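Local coordinates for NADPH-dependent aldehyde reductase YqhD (Escherichia coli, PDB 4QGS), which reduces a broad range of short-chain aldehydes to the corresponding alcohols with NADPH, using one zinc ion per subunit, at residues Phe15-Pro20 against Ile267-Pro272; Gly111-Ala116 against Val179-Ala184; Leu232-Glu237 against Met256-Gln261. One frame throughout, in Å; residues are numbered along the deposited sequence.

How the contacts relate
The chain enters along 15-20, whose N-terminal end later meets 267-272 in contact 1, closing the longest of the three loops; the other two contacts are nested inside it. Contact 2 comes first, where helix 106-119 of the nucleotide-binding part packs on the lead-in to strand 183-186. The chain then passes into the all-helical C-terminal part, and contact 3 joins helices 222-244 and 249-262 over a short connection. Contacts 2 and 3 follow one another in series and do not touch. Contact 1 borders on both: Pro20 lies against Gln180 of contact 2, and Ile267 reaches the backbone of Gln261 in contact 3.

Contact 1: Phe15-Pro20 against Ile267-Pro272; sequences FNLHTP and IGAGVP
The methyl of Ala269 sits over one face of the Phe15 ring, a CH-pi contact in which CB lies 3.8 Å from the ring centroid and 21° off the ring normal. It is displaced toward the rim, with CD1 as its closest ring atom. Beside it the backbone of Gly270 passes close by the start of the same side chain, Phe15 CB standing 3.5 Å from Gly270 N, while CD2 comes within 3.7 Å of Gly270 CA. Phe15 CG is tucked between its own N and carbonyl carbon (chi1 63°), and this turn of the side chain brings the ring over the Ala269 methyl. Leu17, two residues on, adds a lighter touch, its CD2 4.3 Å from Ala269 CB. Ala269 and Gly270 are themselves the central pair of a type II turn from Gly268 to Val271, in which Gly270 has the positive phi (82°) usual at the third position. The turn's own closing bond is weak; Gln224, from helix 222-244, donates to Ala269 O, and Gly270 makes a backbone bond to Asn13. The contact thus lays the N-terminal arm, ahead of strand 22-25, on the loop between helices 249-262 and 276-288.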
loop_
_atom_site.group_PDB
_atom_site.type_symbol
_atom_site.label_atom_id
_atom_site.label_comp_id
_atom_site.label_asym_id
_atom_site.label_seq_id
_atom_site.Cartn_x
_atom_site.Cartn_y
_atom_site.Cartn_z
ATOM N N PHE A 15 8.061 19.610 7.483
ATOM C CA PHE A 15 7.084 18.802 6.771
ATOM C C PHE A 15 5.681 19.410 6.750
ATOM O O PHE A 15 5.355 20.338 7.499
ATOM C CB PHE A 15 7.037 17.384 7.354
ATOM C CG PHE A 15 6.593 17.309 8.796
ATOM C CD1 PHE A 15 5.250 17.311 9.119
ATOM C CD2 PHE A 15 7.523 17.188 9.817
ATOM C CE1 PHE A 15 4.832 17.218 10.438
ATOM C CE2 PHE A 15 7.116 17.090 11.141
ATOM C CZ PHE A 15 5.763 17.091 11.450
ATOM N N ASN A 16 4.881 18.871 5.844
ATOM C CA ASN A 16 3.513 19.284 5.598
ATOM C C ASN A 16 2.684 18.003 5.682
ATOM O O ASN A 16 2.759 17.157 4.784
ATOM C CB ASN A 16 3.414 19.961 4.223
ATOM C CG ASN A 16 2.007 20.396 3.858
ATOM O OD1 ASN A 16 1.014 19.902 4.395
ATOM N ND2 ASN A 16 1.918 21.321 2.908
ATOM N N LEU A 17 1.934 17.847 6.771
ATOM C CA LEU A 17 1.228 16.588 7.044
ATOM C C LEU A 17 -0.273 16.814 7.044
ATOM O O LEU A 17 -0.784 17.677 7.747
ATOM C CB LEU A 17 1.681 15.998 8.385
ATOM C CG LEU A 17 0.945 14.766 8.928
ATOM C CD1 LEU A 17 1.100 13.588 7.966
ATOM C CD2 LEU A 17 1.474 14.409 10.308
ATOM N N HIS A 18 -0.993 16.031 6.250
ATOM C CA HIS A 18 -2.436 16.188 6.176
ATOM C C HIS A 18 -3.087 14.823 6.026
ATOM O O HIS A 18 -2.825 14.104 5.058
ATOM C CB HIS A 18 -2.825 17.098 5.012
ATOM C CG HIS A 18 -4.277 17.450 4.978
ATOM N ND1 HIS A 18 -5.001 17.503 3.808
ATOM C CD2 HIS A 18 -5.144 17.761 5.972
ATOM C CE1 HIS A 18 -6.250 17.832 4.080
ATOM N NE2 HIS A 18 -6.361 18.003 5.386
ATOM N N THR A 19 -3.906 14.466 7.009
ATOM C CA THR A 19 -4.586 13.175 7.019
ATOM C C THR A 19 -6.080 13.363 7.316
ATOM O O THR A 19 -6.535 13.156 8.440
ATOM C CB THR A 19 -3.951 12.219 8.051
ATOM O OG1 THR A 19 -3.972 12.831 9.346
ATOM C CG2 THR A 19 -2.512 11.893 7.677
ATOM N N PRO A 20 -6.849 13.768 6.299
ATOM C CA PRO A 20 -8.215 14.239 6.543
ATOM C C PRO A 20 -9.276 13.137 6.631
ATOM O O PRO A 20 -10.407 13.413 7.034
ATOM C CB PRO A 20 -8.478 15.135 5.336
ATOM C CG PRO A 20 -7.694 14.496 4.243
ATOM C CD PRO A 20 -6.438 13.977 4.900
ATOM N N ILE A 267 4.490 8.531 10.174
ATOM C CA ILE A 267 5.849 8.025 10.352
ATOM C C ILE A 267 6.838 8.524 9.302
ATOM O O ILE A 267 8.047 8.462 9.517
ATOM C CB ILE A 267 5.882 6.490 10.369
ATOM C CG1 ILE A 267 5.187 5.931 9.132
ATOM C CG2 ILE A 267 5.219 5.972 11.640
ATOM C CD1 ILE A 267 5.521 4.479 8.884
ATOM N N GLY A 268 6.335 9.024 8.178
ATOM C CA GLY A 268 7.209 9.498 7.119
ATOM C C GLY A 268 7.389 11.008 7.106
ATOM O O GLY A 268 8.222 11.522 6.371
ATOM N N ALA A 269 6.600 11.715 7.913
ATOM C CA ALA A 269 6.625 13.174 7.884
ATOM C C ALA A 269 7.911 13.685 8.497
ATOM O O ALA A 269 8.174 13.464 9.679
ATOM C CB ALA A 269 5.413 13.751 8.617
ATOM N N GLY A 270 8.717 14.349 7.676
ATOM C CA GLY A 270 9.935 14.991 8.143
ATOM C C GLY A 270 11.165 14.109 8.295
ATOM O O GLY A 270 12.130 14.506 8.966
ATOM N N VAL A 271 11.149 12.926 7.678
ATOM C CA VAL A 271 12.279 12.013 7.765
ATOM C C VAL A 271 12.687 11.529 6.373
ATOM O O VAL A 271 11.883 11.580 5.438
ATOM C CB VAL A 271 11.960 10.807 8.666
ATOM C CG1 VAL A 271 11.709 11.283 10.110
ATOM C CG2 VAL A 271 10.765 10.057 8.149
ATOM N N PRO A 272 13.943 11.076 6.231
ATOM C CA PRO A 272 14.399 10.599 4.917
ATOM C C PRO A 272 13.603 9.386 4.500
ATOM O O PRO A 272 13.169 8.611 5.358
ATOM C CB PRO A 272 15.870 10.229 5.155
ATOM C CG PRO A 272 16.257 10.956 6.402
ATOM C CD PRO A 272 15.017 11.019 7.235
#

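Contact 2: Gly111-Ala116 against Val179-Ala184; sequences GTKFIA and VQPVFA
Lys113 CG lies beside its backbone N and opposite the carbonyl carbon (chi1 -73°), and the rest of the chain is fully extended, a shape that carries the aliphatic part over Val179 and on to Pro181. The setting is the Rossmann-like nucleotide-binding half of an iron-containing alcohol dehydrogenase, where helix 106-119 packs beside a parallel sheet and the residues from Val179 onward lead into strand 183-186. The side chains of Lys113 and Val179 cross at about a right angle. Val179 CG2 comes to 4.1 Å from Lys113 CD, and CG1, turned toward the helix backbone, is 3.8 Å from Lys113 O. The lysine methylenes also run past the Val179 carbonyl in plain packing, Lys113 CG coming to 3.3 Å from Val179 O. The charged end goes further: Lys113 NZ hydrogen-bonds to Gly160 O, which gives the ammonium group a partner inside the protein and ties the helix to a residue that binds NADP(+). Asp110, another cofactor-binding residue, belongs to the same helix one turn earlier. Val179 also touches Ile138, and Met144 of strand 144-148 meets Lys113. At the far end of the lysine's hydrocarbon chain, Lys113 CE rests 3.9 Å from Pro181 CD.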
loop_
_atom_site.group_PDB
_atom_site.type_symbol
_atom_site.label_atom_id
_atom_site.label_comp_id
_atom_site.label_asym_id
_atom_site.label_seq_id
_atom_site.Cartn_x
_atom_site.Cartn_y
_atom_site.Cartn_z
ATOM N N GLY A 111 -9.050 3.456 -8.026
ATOM C CA GLY A 111 -9.865 3.715 -9.191
ATOM C C GLY A 111 -11.000 4.661 -8.855
ATOM O O GLY A 111 -11.389 5.502 -9.657
ATOM N N THR A 112 -11.542 4.524 -7.654
ATOM C CA THR A 112 -12.652 5.374 -7.266
ATOM C C THR A 112 -12.167 6.805 -7.032
ATOM O O THR A 112 -12.877 7.767 -7.332
ATOM C CB THR A 112 -13.361 4.803 -6.022
ATOM O OG1 THR A 112 -13.839 3.486 -6.337
ATOM C CG2 THR A 112 -14.533 5.683 -5.621
ATOM N N LYS A 113 -10.946 6.947 -6.532
ATOM C CA LYS A 113 -10.357 8.272 -6.363
ATOM C C LYS A 113 -10.294 8.970 -7.712
ATOM O O LYS A 113 -10.586 10.163 -7.836
ATOM C CB LYS A 113 -8.962 8.180 -5.743
ATOM C CG LYS A 113 -8.947 7.824 -4.262
ATOM C CD LYS A 113 -7.538 7.899 -3.689
ATOM C CE LYS A 113 -7.510 7.544 -2.214
ATOM N NZ LYS A 113 -6.140 7.671 -1.640
ATOM N N PHE A 114 -9.922 8.212 -8.731
ATOM C CA PHE A 114 -9.822 8.774 -10.064
ATOM C C PHE A 114 -11.194 9.188 -10.583
ATOM O O PHE A 114 -11.347 10.269 -11.144
ATOM C CB PHE A 114 -9.170 7.773 -11.012
ATOM C CG PHE A 114 -9.120 8.237 -12.424
ATOM C CD1 PHE A 114 -8.233 9.232 -12.812
ATOM C CD2 PHE A 114 -9.963 7.691 -13.369
ATOM C CE1 PHE A 114 -8.190 9.666 -14.122
ATOM C CE2 PHE A 114 -9.917 8.113 -14.672
ATOM C CZ PHE A 114 -9.035 9.107 -15.052
ATOM N N ILE A 115 -12.193 8.329 -10.385
ATOM C CA ILE A 115 -13.554 8.649 -10.801
ATOM C C ILE A 115 -14.044 9.946 -10.148
ATOM O O ILE A 115 -14.612 10.806 -10.818
ATOM C CB ILE A 115 -14.524 7.495 -10.464
ATOM C CG1 ILE A 115 -14.135 6.239 -11.235
ATOM C CG2 ILE A 115 -15.953 7.884 -10.790
ATOM C CD1 ILE A 115 -14.833 4.966 -10.742
ATOM N N ALA A 116 -13.793 10.093 -8.851
ATOM C CA ALA A 116 -14.223 11.272 -8.102
ATOM C C ALA A 116 -13.640 12.572 -8.663
ATOM O O ALA A 116 -14.321 13.597 -8.727
ATOM C CB ALA A 116 -13.840 11.123 -6.637
ATOM N N VAL A 179 -9.287 14.118 -3.447
ATOM C CA VAL A 179 -9.724 12.770 -3.811
ATOM C C VAL A 179 -9.569 11.835 -2.627
ATOM O O VAL A 179 -9.823 10.635 -2.730
ATOM C CB VAL A 179 -8.937 12.197 -5.002
ATOM C CG1 VAL A 179 -8.955 13.172 -6.156
ATOM C CG2 VAL A 179 -7.507 11.866 -4.591
ATOM N N GLN A 180 -9.142 12.388 -1.501
ATOM C CA GLN A 180 -9.065 11.597 -0.288
ATOM C C GLN A 180 -10.465 11.300 0.210
ATOM O O GLN A 180 -11.327 12.177 0.193
ATOM C CB GLN A 180 -8.274 12.303 0.805
ATOM C CG GLN A 180 -6.992 12.901 0.316
ATOM C CD GLN A 180 -5.921 12.871 1.370
ATOM O OE1 GLN A 180 -5.435 11.798 1.734
ATOM N NE2 GLN A 180 -5.525 14.040 1.854
ATOM N N PRO A 181 -10.692 10.061 0.658
ATOM C CA PRO A 181 -12.019 9.725 1.180
ATOM C C PRO A 181 -12.385 10.537 2.418
ATOM O O PRO A 181 -11.542 10.816 3.280
ATOM C CB PRO A 181 -11.901 8.229 1.518
ATOM C CG PRO A 181 -10.457 7.960 1.639
ATOM C CD PRO A 181 -9.764 8.922 0.707
ATOM N N VAL A 182 -13.651 10.929 2.505
ATOM C CA VAL A 182 -14.110 11.647 3.677
ATOM C C VAL A 182 -14.069 10.700 4.872
ATOM O O VAL A 182 -13.795 11.125 5.987
ATOM C CB VAL A 182 -15.529 12.228 3.480
ATOM C CG1 VAL A 182 -15.494 13.361 2.479
ATOM C CG2 VAL A 182 -16.480 11.162 3.005
ATOM N N PHE A 183 -14.331 9.412 4.634
ATOM C CA PHE A 183 -14.250 8.418 5.706
ATOM C C PHE A 183 -13.791 7.065 5.192
ATOM O O PHE A 183 -13.882 6.777 4.015
ATOM C CB PHE A 183 -15.603 8.244 6.415
ATOM C CG PHE A 183 -16.688 7.741 5.510
ATOM C CD1 PHE A 183 -16.847 6.388 5.279
ATOM C CD2 PHE A 183 -17.538 8.628 4.876
ATOM C CE1 PHE A 183 -17.832 5.930 4.429
ATOM C CE2 PHE A 183 -18.534 8.172 4.026
ATOM C CZ PHE A 183 -18.674 6.827 3.801
ATOM N N ALA A 184 -13.326 6.230 6.108
ATOM C CA ALA A 184 -12.988 4.854 5.779
ATOM C C ALA A 184 -13.504 3.955 6.885
ATOM O O ALA A 184 -13.210 4.187 8.072
ATOM C CB ALA A 184 -11.467 4.697 5.597
#

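Contact 3: Leu232-Glu237 against Met256-Gln261; sequences LLTLIE and MWAATQ
Ala258 presents its methyl to two side chains of helix 222-244 at once, with CB 4.0 Å from Leu235 CD2 and equally 4.0 Å from Thr234 CG2. The fit is between small apolar groups: one alanine methyl meets a leucine branch and a threonine methyl from consecutive residues. The Thr234 methyl is turned opposite the backbone N and onto the alanine, while OG1 is kept for its own helix and hydrogen-bonds to Gly230 O. Leu235 works differently. Its CB does not head straight for helix 249-262, yet with CG beside the backbone N (chi1 -70°) the CD2 branch swings across to the alanine, and the same side chain also packs on Ala206 of helix 196-211. The nearest CA atoms are those of Thr234 and Ala258, 6.9 Å apart, an approach consistent with the short alanine side chain between them. Behind this face, the carbonyl of Met256 takes two bonds from opposite faces of its plane, from Thr260 N and from Thr260 OG1, the hydroxyl at 2.8 Å from Met256 O. Helix 196-211 carries the zinc ligands Asp205 and His209, whose side chains each lie about 8 Å from that of Leu235. The contact is plain helix-helix packing beside this metal-bearing helix, the zinc ion about 12 Å from the Leu235 side chain, within the all-helical C-terminal half characteristic of iron-containing alcohol dehydrogenases.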
loop_
_atom_site.group_PDB
_atom_site.type_symbol
_atom_site.label_atom_id
_atom_site.label_comp_id
_atom_site.label_asym_id
_atom_site.label_seq_id
_atom_site.Cartn_x
_atom_site.Cartn_y
_atom_site.Cartn_z
ATOM N N LEU A 232 6.442 -1.850 13.768
ATOM C CA LEU A 232 7.239 -3.042 13.438
ATOM C C LEU A 232 7.099 -4.097 14.537
ATOM O O LEU A 232 6.844 -5.275 14.265
ATOM C CB LEU A 232 8.710 -2.655 13.228
ATOM C CG LEU A 232 8.936 -1.713 12.047
ATOM C CD1 LEU A 232 10.354 -1.174 12.048
ATOM C CD2 LEU A 232 8.669 -2.459 10.720
ATOM N N LEU A 233 7.217 -3.664 15.790
ATOM C CA LEU A 233 7.062 -4.555 16.927
ATOM C C LEU A 233 5.686 -5.230 16.949
ATOM O O LEU A 233 5.563 -6.421 17.248
ATOM C CB LEU A 233 7.298 -3.765 18.231
ATOM C CG LEU A 233 8.789 -3.516 18.483
ATOM C CD1 LEU A 233 8.971 -2.327 19.424
ATOM C CD2 LEU A 233 9.458 -4.753 19.046
ATOM N N THR A 234 4.649 -4.461 16.627
ATOM C CA THR A 234 3.280 -4.973 16.586
ATOM C C THR A 234 3.102 -6.009 15.469
ATOM O O THR A 234 2.474 -7.039 15.661
ATOM C CB THR A 234 2.277 -3.824 16.395
ATOM O OG1 THR A 234 2.407 -2.909 17.502
ATOM C CG2 THR A 234 0.849 -4.361 16.373
ATOM N N LEU A 235 3.655 -5.720 14.302
ATOM C CA LEU A 235 3.553 -6.654 13.176
ATOM C C LEU A 235 4.313 -7.943 13.468
ATOM O O LEU A 235 3.866 -9.039 13.092
ATOM C CB LEU A 235 4.069 -5.996 11.889
ATOM C CG LEU A 235 3.216 -4.866 11.303
ATOM C CD1 LEU A 235 3.926 -4.172 10.138
ATOM C CD2 LEU A 235 1.833 -5.373 10.871
ATOM N N ILE A 236 5.460 -7.839 14.129
ATOM C CA ILE A 236 6.241 -9.043 14.448
ATOM C C ILE A 236 5.519 -9.899 15.482
ATOM O O ILE A 236 5.499 -11.137 15.386
ATOM C CB ILE A 236 7.654 -8.677 14.943
ATOM C CG1 ILE A 236 8.475 -8.146 13.771
ATOM C CG2 ILE A 236 8.338 -9.878 15.573
ATOM C CD1 ILE A 236 9.689 -7.327 14.182
ATOM N N GLU A 237 4.872 -9.250 16.443
ATOM C CA GLU A 237 4.157 -9.995 17.472
ATOM C C GLU A 237 2.863 -10.624 16.957
ATOM O O GLU A 237 2.635 -11.819 17.157
ATOM C CB GLU A 237 3.839 -9.111 18.682
ATOM C CG GLU A 237 3.166 -9.923 19.798
ATOM C CD GLU A 237 3.212 -9.230 21.154
ATOM O OE1 GLU A 237 3.668 -8.064 21.219
ATOM O OE2 GLU A 237 2.801 -9.862 22.154
ATOM N N MET A 256 -4.540 -4.954 11.368
ATOM C CA MET A 256 -5.195 -4.018 10.465
ATOM C C MET A 256 -4.833 -2.567 10.804
ATOM O O MET A 256 -4.593 -1.749 9.910
ATOM C CB MET A 256 -6.711 -4.191 10.513
ATOM C CG MET A 256 -7.447 -3.439 9.418
ATOM S SD MET A 256 -9.236 -3.706 9.535
ATOM C CE MET A 256 -9.730 -3.373 7.850
ATOM N N TRP A 257 -4.801 -2.255 12.095
ATOM C CA TRP A 257 -4.541 -0.880 12.528
ATOM C C TRP A 257 -3.069 -0.547 12.357
ATOM O O TRP A 257 -2.721 0.549 11.910
ATOM C CB TRP A 257 -4.993 -0.668 13.981
ATOM C CG TRP A 257 -5.038 0.800 14.444
ATOM C CD1 TRP A 257 -4.612 1.288 15.654
ATOM C CD2 TRP A 257 -5.550 1.931 13.716
ATOM N NE1 TRP A 257 -4.822 2.653 15.718
ATOM C CE2 TRP A 257 -5.394 3.069 14.542
ATOM C CE3 TRP A 257 -6.119 2.098 12.446
ATOM C CZ2 TRP A 257 -5.790 4.344 14.137
ATOM C CZ3 TRP A 257 -6.518 3.363 12.051
ATOM C CH2 TRP A 257 -6.351 4.474 12.900
ATOM N N ALA A 258 -2.198 -1.497 12.682
ATOM C CA ALA A 258 -0.771 -1.315 12.421
ATOM C C ALA A 258 -0.487 -1.081 10.937
ATOM O O ALA A 258 0.289 -0.184 10.582
ATOM C CB ALA A 258 0.031 -2.516 12.929
ATOM N N ALA A 259 -1.094 -1.897 10.071
ATOM C CA ALA A 259 -0.868 -1.788 8.639
ATOM C C ALA A 259 -1.375 -0.446 8.127
ATOM O O ALA A 259 -0.772 0.178 7.251
ATOM C CB ALA A 259 -1.555 -2.971 7.898
ATOM N N THR A 260 -2.479 0.017 8.699
ATOM C CA THR A 260 -3.020 1.305 8.314
ATOM C C THR A 260 -2.033 2.412 8.646
ATOM O O THR A 260 -1.841 3.318 7.850
ATOM C CB THR A 260 -4.374 1.571 8.994
ATOM O OG1 THR A 260 -5.317 0.603 8.523
ATOM C CG2 THR A 260 -4.884 2.955 8.644
ATOM N N GLN A 261 -1.384 2.331 9.802
ATOM C CA GLN A 261 -0.387 3.350 10.146
ATOM C C GLN A 261 0.849 3.247 9.245
ATOM O O GLN A 261 1.433 4.263 8.878
ATOM C CB GLN A 261 -0.005 3.245 11.623
ATOM C CG GLN A 261 -1.181 3.538 12.547
ATOM C CD GLN A 261 -1.705 4.957 12.338
ATOM O OE1 GLN A 261 -0.936 5.902 12.309
ATOM N NE2 GLN A 261 -3.008 5.093 12.164
#